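Local atomic coordinates of enoyl-CoA hydratase (Mycobacterium avium subsp. paratuberculosis, PDB entry 4LK5), a protein that probably catalyses the reversible addition of water across the double bond of enoyl-CoA thioesters. Residues P131-Q137 / C151-S157; P33-L37 / P62-I67; A184-R189 / A207-V211. One frame throughout, in Å; residues are numbered along the deposited sequence.

Contact 2 comes first along the chain, then contact 1, then contact 3, each closing before the next opens. Contact 1 pairs two inner parallel strands of the six-stranded sheet. Contact 2 sits at the far rim of that sheet, where the chain enters outermost strand 37-41 against helix 61-76; its centre is about 20 Å from that of contact 1. Contact 3 joins the ends of three helices and lies on the other side of the chain's centre, about 30 Å from contact 2, centre to centre. Contacts 1 and 3 touch where Val211 packs on Val154, and both reach the second subunit of the trimer, so this part of the sheet lies close to the subunit interface, whereas no other chain touches contact 2.

Contact 1: residues P131-Q137 / C151-S157; sequences PVVAVVQ and CDVVLAS
The flat groups that meet between Ala134 and Leu155 are peptide units of two parallel strands, 132-136 and 153-157. One face of this pair carries Val133, Val135, Val153 and Leu155, and the other Ala134, Val136, Val154 and Ala156; strand 82-87 flanks one edge and Thr212 the other. The ladder runs from Ala134 N to Val153 O, then Leu155 N to Ala134 O (2.9 Å), Val136 N to Leu155 O and Ser157 N to Val136 O. The second of these is almost linear at the acceptor, with a C=O...N angle of 177°. Just ahead of strand 153-157, Val132 O takes Asp152 N at 3.0 Å and, more weakly, Val153 N.

On the first face, Val133 CG1 meets Leu155 CD2 at 3.7 Å, the two side chains crossing obliquely, with helix 217-233 covering them. At the other end, Cys151 SG turns anti to its own carbonyl carbon (chi1 -62°) and rests on Val132 CG1, 3.7 Å away. The Cys151 carbonyl accepts a hydrogen bond from Arg187 of the second subunit. Within this spiral of the crotonase fold, then, backbone polarity is spent along the strands, leaving both faces apolar for packing.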
loop_
_atom_site.group_PDB
_atom_site.type_symbol
_atom_site.label_atom_id
_atom_site.label_comp_id
_atom_site.label_asym_id
_atom_site.label_seq_id
_atom_site.Cartn_x
_atom_site.Cartn_y
_atom_site.Cartn_z
ATOM N N PRO C 131 4.685 12.612 -17.891
ATOM C CA PRO C 131 5.223 12.482 -16.540
ATOM C C PRO C 131 5.219 13.834 -15.856
ATOM O O PRO C 131 5.591 14.832 -16.475
ATOM C CB PRO C 131 6.646 11.997 -16.789
ATOM C CG PRO C 131 6.531 11.200 -18.042
ATOM C CD PRO C 131 5.566 11.989 -18.890
ATOM N N VAL C 132 4.757 13.871 -14.611
ATOM C CA VAL C 132 4.765 15.088 -13.818
ATOM C C VAL C 132 5.706 14.914 -12.638
ATOM O O VAL C 132 5.540 13.981 -11.864
ATOM C CB VAL C 132 3.364 15.411 -13.304
ATOM C CG1 VAL C 132 3.428 16.638 -12.396
ATOM C CG2 VAL C 132 2.419 15.641 -14.469
ATOM N N VAL C 133 6.688 15.811 -12.505
ATOM C CA VAL C 133 7.757 15.650 -11.539
ATOM C C VAL C 133 7.692 16.682 -10.454
ATOM O O VAL C 133 7.672 17.848 -10.762
ATOM C CB VAL C 133 9.142 15.830 -12.168
ATOM C CG1 VAL C 133 10.225 15.479 -11.128
ATOM C CG2 VAL C 133 9.298 14.982 -13.404
ATOM N N ALA C 134 7.694 16.244 -9.192
ATOM C CA ALA C 134 7.781 17.123 -8.046
ATOM C C ALA C 134 9.198 17.211 -7.504
ATOM O O ALA C 134 9.821 16.218 -7.163
ATOM C CB ALA C 134 6.839 16.678 -6.945
ATOM N N VAL C 135 9.667 18.435 -7.377
ATOM C CA VAL C 135 11.038 18.739 -7.066
ATOM C C VAL C 135 11.056 19.384 -5.702
ATOM O O VAL C 135 10.777 20.551 -5.580
ATOM C CB VAL C 135 11.586 19.757 -8.089
ATOM C CG1 VAL C 135 13.010 20.157 -7.726
ATOM C CG2 VAL C 135 11.517 19.185 -9.490
ATOM N N VAL C 136 11.398 18.624 -4.681
ATOM C CA VAL C 136 11.175 19.050 -3.317
ATOM C C VAL C 136 12.530 19.377 -2.657
ATOM O O VAL C 136 13.216 18.469 -2.232
ATOM C CB VAL C 136 10.362 17.954 -2.585
ATOM C CG1 VAL C 136 9.979 18.377 -1.183
ATOM C CG2 VAL C 136 9.082 17.653 -3.358
ATOM N N GLN C 137 12.921 20.662 -2.614
ATOM C CA GLN C 137 14.272 21.033 -2.103
ATOM C C GLN C 137 14.213 21.312 -0.623
ATOM O O GLN C 137 15.236 21.285 0.029
ATOM C CB GLN C 137 14.969 22.248 -2.785
ATOM C CG GLN C 137 14.388 22.824 -4.070
ATOM C CD GLN C 137 13.123 23.628 -3.815
ATOM O OE1 GLN C 137 12.992 24.362 -2.805
ATOM N NE2 GLN C 137 12.151 23.469 -4.730
ATOM N N CYS C 151 1.791 13.866 -7.846
ATOM C CA CYS C 151 2.698 13.759 -8.982
ATOM C C CYS C 151 3.105 12.291 -9.230
ATOM O O CYS C 151 2.679 11.380 -8.506
ATOM C CB CYS C 151 3.875 14.690 -8.768
ATOM S SG CYS C 151 3.326 16.429 -8.682
ATOM N N ASP C 152 3.901 12.067 -10.267
ATOM C CA ASP C 152 4.310 10.713 -10.693
ATOM C C ASP C 152 5.686 10.333 -10.169
ATOM O O ASP C 152 6.008 9.164 -9.897
ATOM C CB ASP C 152 4.341 10.691 -12.209
ATOM C CG ASP C 152 3.000 11.086 -12.810
ATOM O OD1 ASP C 152 1.950 10.525 -12.383
ATOM O OD2 ASP C 152 2.990 11.980 -13.672
ATOM N N VAL C 153 6.506 11.347 -10.040
ATOM C CA VAL C 153 7.855 11.176 -9.607
ATOM C C VAL C 153 8.074 12.248 -8.561
ATOM O O VAL C 153 7.718 13.401 -8.784
ATOM C CB VAL C 153 8.801 11.368 -10.819
ATOM C CG1 VAL C 153 10.239 11.498 -10.365
ATOM C CG2 VAL C 153 8.642 10.204 -11.767
ATOM N N VAL C 154 8.623 11.865 -7.418
ATOM C CA VAL C 154 8.951 12.836 -6.393
ATOM C C VAL C 154 10.431 12.752 -6.038
ATOM O O VAL C 154 10.886 11.774 -5.480
ATOM C CB VAL C 154 8.060 12.649 -5.160
ATOM C CG1 VAL C 154 8.263 13.761 -4.143
ATOM C CG2 VAL C 154 6.617 12.608 -5.590
ATOM N N LEU C 155 11.173 13.803 -6.391
ATOM C CA LEU C 155 12.599 13.920 -6.097
ATOM C C LEU C 155 12.773 14.856 -4.909
ATOM O O LEU C 155 12.304 15.973 -4.922
ATOM C CB LEU C 155 13.320 14.494 -7.303
ATOM C CG LEU C 155 13.703 13.593 -8.503
ATOM C CD1 LEU C 155 13.001 12.265 -8.558
ATOM C CD2 LEU C 155 13.520 14.331 -9.803
ATOM N N ALA C 156 13.439 14.362 -3.880
ATOM C CA ALA C 156 13.685 15.113 -2.687
ATOM C C ALA C 156 15.192 15.325 -2.396
ATOM O O ALA C 156 16.037 14.481 -2.710
ATOM C CB ALA C 156 13.018 14.417 -1.521
ATOM N N SER C 157 15.492 16.500 -1.838
ATOM C CA SER C 157 16.758 16.807 -1.191
ATOM C C SER C 157 16.824 16.180 0.195
ATOM O O SER C 157 15.798 16.016 0.876
ATOM C CB SER C 157 16.888 18.324 -1.021
ATOM O OG SER C 157 17.925 18.641 -0.109
#

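Contact 2: residues P33-L37 / P62-I67; sequences PVAGL and PVITGI
A type II beta turn from Val34 to Leu37 packs against the first turns of helix 61-76, an apolar contact at the rim of the crotonase fold, just where the chain enters outermost strand 37-41. No hydrogen bond crosses it. The turn itself is closed by a weak bond from Leu37 N to Val34 O, and Gly36 supplies the positive phi (97°) that a type II turn needs at its third position. Gly36 is also tied by its backbone to Asn51.

On the helix side Val63 carries most of the contact. Its CG2 branch lies close to Ala35 O at 3.2 Å and also faces Val34 CG1, 4.2 Å away, and Leu37 CB. Val34 puts the same CG1 near the carbonyl of Pro62, with CG1 to Pro62 O at 3.9 Å, so one methyl serves both residues.

Beyond Ile67, Leu121 of helix 113-127 continues the apolar layer. Gly66 has no side chain, and Leu37 can therefore settle directly on the helix backbone. With CG anti to the backbone N (chi1 -178°) the leucine reaches toward the helix, and Leu37 CD2 lies 3.8 Å from Gly66 C. The other branch, Leu37 CD1, meets Ile67 CG1 at 3.9 Å, the two side chains crossing at about a right angle.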
loop_
_atom_site.group_PDB
_atom_site.type_symbol
_atom_site.label_atom_id
_atom_site.label_comp_id
_atom_site.label_asym_id
_atom_site.label_seq_id
_atom_site.Cartn_x
_atom_site.Cartn_y
_atom_site.Cartn_z
ATOM N N PRO C 33 -0.874 34.508 -16.808
ATOM C CA PRO C 33 -0.194 35.694 -16.233
ATOM C C PRO C 33 -0.534 35.899 -14.748
ATOM O O PRO C 33 -1.530 36.552 -14.436
ATOM C CB PRO C 33 -0.750 36.841 -17.080
ATOM C CG PRO C 33 -2.126 36.358 -17.462
ATOM C CD PRO C 33 -2.017 34.861 -17.670
ATOM N N VAL C 34 0.268 35.343 -13.830
ATOM C CA VAL C 34 -0.153 35.274 -12.417
ATOM C C VAL C 34 0.921 35.653 -11.384
ATOM O O VAL C 34 2.059 35.187 -11.423
ATOM C CB VAL C 34 -0.708 33.858 -12.084
ATOM C CG1 VAL C 34 -1.120 33.758 -10.614
ATOM C CG2 VAL C 34 -1.887 33.498 -12.994
ATOM N N ALA C 35 0.524 36.471 -10.420
ATOM C CA ALA C 35 1.462 36.992 -9.457
ATOM C C ALA C 35 1.863 35.925 -8.433
ATOM O O ALA C 35 1.006 35.341 -7.770
ATOM C CB ALA C 35 0.868 38.200 -8.759
ATOM N N GLY C 36 3.172 35.702 -8.299
ATOM C CA GLY C 36 3.733 34.736 -7.345
ATOM C C GLY C 36 4.030 33.390 -7.991
ATOM O O GLY C 36 4.428 32.447 -7.299
ATOM N N LEU C 37 3.846 33.292 -9.312
ATOM C CA LEU C 37 3.904 32.012 -10.006
ATOM C C LEU C 37 4.502 32.110 -11.408
ATOM O O LEU C 37 3.882 32.671 -12.320
ATOM C CB LEU C 37 2.504 31.395 -10.124
ATOM C CG LEU C 37 2.514 30.021 -10.815
ATOM C CD1 LEU C 37 3.024 28.984 -9.835
ATOM C CD2 LEU C 37 1.161 29.603 -11.386
ATOM N N PRO C 62 -5.661 32.939 -6.022
ATOM C CA PRO C 62 -5.175 33.257 -7.379
ATOM C C PRO C 62 -4.079 32.301 -7.872
ATOM O O PRO C 62 -4.124 31.825 -9.005
ATOM C CB PRO C 62 -4.613 34.682 -7.237
ATOM C CG PRO C 62 -4.966 35.152 -5.839
ATOM C CD PRO C 62 -5.927 34.167 -5.246
ATOM N N VAL C 63 -3.123 32.007 -7.005
ATOM C CA VAL C 63 -2.006 31.123 -7.349
ATOM C C VAL C 63 -2.379 29.643 -7.508
ATOM O O VAL C 63 -1.899 28.988 -8.441
ATOM C CB VAL C 63 -0.851 31.281 -6.334
ATOM C CG1 VAL C 63 0.007 30.035 -6.242
ATOM C CG2 VAL C 63 0.015 32.466 -6.731
ATOM N N ILE C 64 -3.206 29.124 -6.606
ATOM C CA ILE C 64 -3.738 27.776 -6.735
ATOM C C ILE C 64 -4.483 27.691 -8.057
ATOM O O ILE C 64 -4.313 26.726 -8.798
ATOM C CB ILE C 64 -4.679 27.394 -5.557
ATOM C CG1 ILE C 64 -3.886 27.041 -4.307
ATOM C CG2 ILE C 64 -5.520 26.169 -5.875
ATOM C CD1 ILE C 64 -4.689 27.178 -3.017
ATOM N N THR C 65 -5.326 28.682 -8.342
ATOM C CA THR C 65 -6.021 28.767 -9.643
ATOM C C THR C 65 -5.052 28.739 -10.824
ATOM O O THR C 65 -5.365 28.198 -11.883
ATOM C CB THR C 65 -6.923 30.028 -9.713
ATOM O OG1 THR C 65 -7.953 29.919 -8.711
ATOM C CG2 THR C 65 -7.570 30.213 -11.158
ATOM N N GLY C 66 -3.853 29.275 -10.611
ATOM C CA GLY C 66 -2.864 29.369 -11.668
ATOM C C GLY C 66 -2.232 28.048 -12.046
ATOM O O GLY C 66 -2.120 27.723 -13.234
ATOM N N ILE C 67 -1.801 27.300 -11.027
ATOM C CA ILE C 67 -1.179 25.975 -11.198
ATOM C C ILE C 67 -2.226 25.058 -11.826
ATOM O O ILE C 67 -1.966 24.367 -12.804
ATOM C CB ILE C 67 -0.736 25.394 -9.828
ATOM C CG1 ILE C 67 0.337 26.261 -9.175
ATOM C CG2 ILE C 67 -0.212 23.964 -9.941
ATOM C CD1 ILE C 67 0.121 26.379 -7.693
#

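Contact 3: residues A184-R189 / A207-V211; sequences AVGRIR and AWGLV
Arg189 of helix 187-195 stacks on Trp208, at the C-terminal end of helix 202-208, in a cation-pi pair buried at the trimer interface. The guanidinium lies over one face of the indole, planes 28° apart, with CZ 3.6 Å from the centroid of the five-membered ring of Trp208. NE sits close to the indole nitrogen, Arg189 NE to Trp208 NE1 being 3.3 Å, but both are donors, so this is stacking and not a hydrogen bond. The aliphatic part joins in: with the chain extended from CG to NE, Arg189 CD comes over the same ring centroid of Trp208 at 3.8 Å, a CH-pi contact. At its far end, Arg189 NH2 has a weak hydrogen bond to Ala207 O of the third subunit.

Helix 202-208 ends in a Schellman motif, Gly209 taking the positive phi (85°) that turns the chain away. Val185, at the end of helix 177-185, fits against this turn. Its CG1 branch, anti to the carbonyl carbon, comes 3.3 Å from Trp208 O and touches Leu210 CB at 3.9 Å. Beside it Ala184 CB approaches Gly209 O at 3.6 Å. Gly186 then separates helix 177-185 from helix 187-195, and Leu200 packs on Trp208 and Leu210.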
loop_
_atom_site.group_PDB
_atom_site.type_symbol
_atom_site.label_atom_id
_atom_site.label_comp_id
_atom_site.label_asym_id
_atom_site.label_seq_id
_atom_site.Cartn_x
_atom_site.Cartn_y
_atom_site.Cartn_z
ATOM N N ALA C 184 0.563 5.343 -1.502
ATOM C CA ALA C 184 2.004 5.113 -1.587
ATOM C C ALA C 184 2.535 4.299 -0.398
ATOM O O ALA C 184 3.268 3.361 -0.603
ATOM C CB ALA C 184 2.734 6.421 -1.712
ATOM N N VAL C 185 2.117 4.618 0.828
ATOM C CA VAL C 185 2.753 4.079 2.018
ATOM C C VAL C 185 1.849 3.181 2.877
ATOM O O VAL C 185 2.315 2.662 3.900
ATOM C CB VAL C 185 3.315 5.238 2.913
ATOM C CG1 VAL C 185 4.377 6.028 2.187
ATOM C CG2 VAL C 185 2.222 6.192 3.375
ATOM N N GLY C 186 0.574 3.022 2.492
ATOM C CA GLY C 186 -0.399 2.233 3.256
ATOM C C GLY C 186 -1.174 2.980 4.375
ATOM O O GLY C 186 -0.859 4.076 4.792
ATOM N N ARG C 187 -2.200 2.327 4.877
ATOM C CA ARG C 187 -3.108 2.916 5.812
ATOM C C ARG C 187 -2.522 3.360 7.184
ATOM O O ARG C 187 -2.829 4.463 7.650
ATOM C CB ARG C 187 -4.209 1.907 6.040
ATOM C CG ARG C 187 -5.249 2.390 6.999
ATOM C CD ARG C 187 -6.400 1.428 7.097
ATOM N NE ARG C 187 -7.224 1.926 8.161
ATOM C CZ ARG C 187 -7.064 1.614 9.435
ATOM N NH1 ARG C 187 -6.145 0.739 9.796
ATOM N NH2 ARG C 187 -7.865 2.157 10.334
ATOM N N ILE C 188 -1.713 2.522 7.841
ATOM C CA ILE C 188 -1.231 2.842 9.194
ATOM C C ILE C 188 -0.362 4.104 9.158
ATOM O O ILE C 188 -0.508 5.024 10.001
ATOM C CB ILE C 188 -0.461 1.643 9.812
ATOM C CG1 ILE C 188 -1.411 0.517 10.155
ATOM C CG2 ILE C 188 0.300 2.015 11.074
ATOM C CD1 ILE C 188 -2.643 0.933 10.937
ATOM N N ARG C 189 0.525 4.149 8.170
ATOM C CA ARG C 189 1.352 5.318 7.949
ATOM C C ARG C 189 0.587 6.586 7.546
ATOM O O ARG C 189 0.930 7.683 7.995
ATOM C CB ARG C 189 2.436 4.982 6.926
ATOM C CG ARG C 189 3.576 4.214 7.608
ATOM C CD ARG C 189 4.579 3.713 6.618
ATOM N NE ARG C 189 5.808 3.296 7.272
ATOM C CZ ARG C 189 6.649 2.363 6.814
ATOM N NH1 ARG C 189 6.379 1.697 5.679
ATOM N NH2 ARG C 189 7.765 2.080 7.502
ATOM N N ALA C 207 12.350 5.431 2.536
ATOM C CA ALA C 207 12.204 4.094 3.106
ATOM C C ALA C 207 10.757 3.676 3.132
ATOM O O ALA C 207 10.447 2.513 2.918
ATOM C CB ALA C 207 12.777 4.052 4.521
ATOM N N TRP C 208 9.872 4.631 3.416
ATOM C CA TRP C 208 8.426 4.389 3.461
ATOM C C TRP C 208 7.768 4.122 2.102
ATOM O O TRP C 208 6.632 3.663 2.054
ATOM C CB TRP C 208 7.729 5.612 4.052
ATOM C CG TRP C 208 7.763 5.707 5.561
ATOM C CD1 TRP C 208 8.629 5.068 6.422
ATOM C CD2 TRP C 208 6.917 6.527 6.377
ATOM N NE1 TRP C 208 8.345 5.415 7.715
ATOM C CE2 TRP C 208 7.314 6.319 7.724
ATOM C CE3 TRP C 208 5.856 7.410 6.102
ATOM C CZ2 TRP C 208 6.678 6.960 8.800
ATOM C CZ3 TRP C 208 5.231 8.041 7.145
ATOM C CH2 TRP C 208 5.632 7.804 8.495
ATOM N N GLY C 209 8.448 4.457 1.011
ATOM C CA GLY C 209 7.838 4.473 -0.330
ATOM C C GLY C 209 7.104 5.752 -0.694
ATOM O O GLY C 209 6.274 5.751 -1.597
ATOM N N LEU C 210 7.399 6.854 -0.010
ATOM C CA LEU C 210 6.664 8.097 -0.235
ATOM C C LEU C 210 7.266 8.920 -1.349
ATOM O O LEU C 210 6.568 9.759 -1.911
ATOM C CB LEU C 210 6.632 8.974 1.031
ATOM C CG LEU C 210 5.721 10.211 1.075
ATOM C CD1 LEU C 210 4.278 9.781 1.048
ATOM C CD2 LEU C 210 5.936 11.052 2.329
ATOM N N VAL C 211 8.565 8.732 -1.640
ATOM C CA VAL C 211 9.224 9.484 -2.724
ATOM C C VAL C 211 10.131 8.623 -3.566
ATOM O O VAL C 211 10.527 7.530 -3.186
ATOM C CB VAL C 211 10.048 10.690 -2.224
ATOM C CG1 VAL C 211 9.189 11.584 -1.336
ATOM C CG2 VAL C 211 11.290 10.244 -1.475
#